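VIN1 (Oscarella pearsei, PDB 6BFI) probably binds actin filaments and may play a role in cell-cell adhesion, as a sponge member of the vinculin/alpha-catenin family. Local coordinates at residues V174-H179 against S193-V198. Numbering follows the deposited sequence.
Sequences VVEQRH and SELGTV
Leu195 from helix 185-215 packs against Val175, Glu176 and His179 near the end of helix 154-178, joining consecutive helices of an all-helical bundle of the vinculin family. The pairing is centred on Val175 and Leu195, whose CA atoms are 8.0 Å apart and whose side chains both point across the interface, running antiparallel alongside one another. Val175 CG1 touches Leu195 CD1 at 3.7 Å; the other leucine methyl, CD2, lies 3.9 Å from Val175 CB, so both branches rest on the valine. A chi1 of 179° sets Val175 CG1 anti to the backbone N and brings that methyl against the leucine fork. Glu176 contributes its aliphatic part, with CG 3.7 Å from Leu195 CD1. The bend at chi2 (-71°) turns the carboxylate so that Glu176 OE2 also lies 3.7 Å from Leu195 CD1; OE2 makes a weak, long ion pair with Arg199, one turn further along the leucine's helix. Replacing Leu195 with alanine would probably open a gap beside Val175 and leave Glu176 CG without its apolar neighbour. Helix 224-249 packs on Glu194 and Val198 of the same helix as Leu195, while Arg178 forms a salt bridge to Asp127 of helix 102-145. The His179 ring meets the same leucine methyl obliquely, with its CD2 4.1 Å from Leu195 CD1, while Glu176 OE2 lies at the ring edge, in its plane.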
loop_
_atom_site.group_PDB
_atom_site.type_symbol
_atom_site.label_atom_id
_atom_site.label_comp_id
_atom_site.label_asym_id
_atom_site.label_seq_id
_atom_site.Cartn_x
_atom_site.Cartn_y
_atom_site.Cartn_z
ATOM N N VAL A 174 23.076 -13.622 -1.928
ATOM C CA VAL A 174 22.717 -13.944 -0.554
ATOM C C VAL A 174 21.354 -13.361 -0.199
ATOM O O VAL A 174 20.524 -14.037 0.418
ATOM C CB VAL A 174 23.825 -13.456 0.396
ATOM C CG1 VAL A 174 23.260 -13.120 1.750
ATOM C CG2 VAL A 174 24.908 -14.517 0.525
ATOM N N VAL A 175 21.093 -12.111 -0.586
ATOM C CA VAL A 175 19.791 -11.511 -0.303
ATOM C C VAL A 175 18.698 -12.197 -1.118
ATOM O O VAL A 175 17.631 -12.547 -0.591
ATOM C CB VAL A 175 19.832 -9.994 -0.564
ATOM C CG1 VAL A 175 18.473 -9.373 -0.290
ATOM C CG2 VAL A 175 20.901 -9.343 0.301
ATOM N N GLU A 176 18.953 -12.408 -2.414
ATOM C CA GLU A 176 18.034 -13.171 -3.252
ATOM C C GLU A 176 17.843 -14.595 -2.750
ATOM O O GLU A 176 16.813 -15.212 -3.046
ATOM C CB GLU A 176 18.535 -13.192 -4.696
ATOM C CG GLU A 176 17.980 -12.076 -5.564
ATOM C CD GLU A 176 16.508 -12.265 -5.892
ATOM O OE1 GLU A 176 16.011 -13.410 -5.793
ATOM O OE2 GLU A 176 15.846 -11.268 -6.252
ATOM N N GLN A 177 18.816 -15.137 -2.016
ATOM C CA GLN A 177 18.616 -16.403 -1.324
ATOM C C GLN A 177 17.742 -16.235 -0.089
ATOM O O GLN A 177 16.968 -17.137 0.249
ATOM C CB GLN A 177 19.974 -17.002 -0.939
ATOM C CG GLN A 177 19.926 -18.098 0.117
ATOM C CD GLN A 177 19.188 -19.331 -0.357
ATOM O OE1 GLN A 177 19.084 -19.581 -1.557
ATOM N NE2 GLN A 177 18.664 -20.107 0.586
ATOM N N ARG A 178 17.824 -15.079 0.572
ATOM C CA ARG A 178 17.166 -14.898 1.860
ATOM C C ARG A 178 15.674 -14.616 1.712
ATOM O O ARG A 178 14.851 -15.244 2.387
ATOM C CB ARG A 178 17.845 -13.770 2.637
ATOM C CG ARG A 178 17.153 -13.391 3.933
ATOM C CD ARG A 178 17.154 -14.542 4.929
ATOM N NE ARG A 178 16.673 -14.113 6.240
ATOM C CZ ARG A 178 16.590 -14.903 7.305
ATOM N NH1 ARG A 178 16.955 -16.177 7.223
ATOM N NH2 ARG A 178 16.143 -14.420 8.457
ATOM N N HIS A 179 15.298 -13.673 0.837
ATOM C CA HIS A 179 13.910 -13.210 0.872
ATOM C C HIS A 179 12.863 -14.263 0.488
ATOM O O HIS A 179 11.704 -14.120 0.897
ATOM C CB HIS A 179 13.735 -11.944 0.017
ATOM C CG HIS A 179 13.804 -12.166 -1.463
ATOM N ND1 HIS A 179 12.806 -12.797 -2.173
ATOM C CD2 HIS A 179 14.736 -11.795 -2.375
ATOM C CE1 HIS A 179 13.132 -12.830 -3.453
ATOM N NE2 HIS A 179 14.297 -12.227 -3.602
ATOM N N SER A 193 12.834 -4.798 -3.645
ATOM C CA SER A 193 12.865 -3.438 -4.175
ATOM C C SER A 193 14.256 -2.824 -4.045
ATOM O O SER A 193 14.773 -2.223 -4.997
ATOM C CB SER A 193 11.823 -2.573 -3.464
ATOM O OG SER A 193 12.061 -2.534 -2.069
ATOM N N GLU A 194 14.882 -2.963 -2.871
ATOM C CA GLU A 194 16.226 -2.413 -2.708
ATOM C C GLU A 194 17.233 -3.141 -3.591
ATOM O O GLU A 194 18.178 -2.527 -4.102
ATOM C CB GLU A 194 16.650 -2.469 -1.242
ATOM C CG GLU A 194 15.635 -1.887 -0.267
ATOM C CD GLU A 194 15.277 -0.439 -0.562
ATOM O OE1 GLU A 194 16.143 0.308 -1.067
ATOM O OE2 GLU A 194 14.122 -0.048 -0.285
ATOM N N LEU A 195 17.047 -4.451 -3.783
ATOM C CA LEU A 195 17.863 -5.185 -4.745
ATOM C C LEU A 195 17.761 -4.560 -6.130
ATOM O O LEU A 195 18.778 -4.318 -6.794
ATOM C CB LEU A 195 17.438 -6.653 -4.784
ATOM C CG LEU A 195 17.922 -7.548 -3.643
ATOM C CD1 LEU A 195 17.273 -8.921 -3.735
ATOM C CD2 LEU A 195 19.437 -7.666 -3.674
ATOM N N GLY A 196 16.534 -4.286 -6.578
ATOM C CA GLY A 196 16.360 -3.602 -7.849
ATOM C C GLY A 196 17.077 -2.266 -7.890
ATOM O O GLY A 196 17.724 -1.927 -8.887
ATOM N N THR A 197 16.988 -1.496 -6.798
ATOM C CA THR A 197 17.673 -0.207 -6.741
ATOM C C THR A 197 19.175 -0.368 -6.958
ATOM O O THR A 197 19.771 0.335 -7.783
ATOM C CB THR A 197 17.394 0.482 -5.405
ATOM O OG1 THR A 197 16.033 0.925 -5.368
ATOM C CG2 THR A 197 18.318 1.679 -5.218
ATOM N N VAL A 198 19.800 -1.299 -6.236
ATOM C CA VAL A 198 21.243 -1.495 -6.380
ATOM C C VAL A 198 21.587 -1.916 -7.806
ATOM O O VAL A 198 22.507 -1.365 -8.436
ATOM C CB VAL A 198 21.749 -2.520 -5.347
ATOM C CG1 VAL A 198 23.233 -2.772 -5.537
ATOM C CG2 VAL A 198 21.470 -2.033 -3.937
#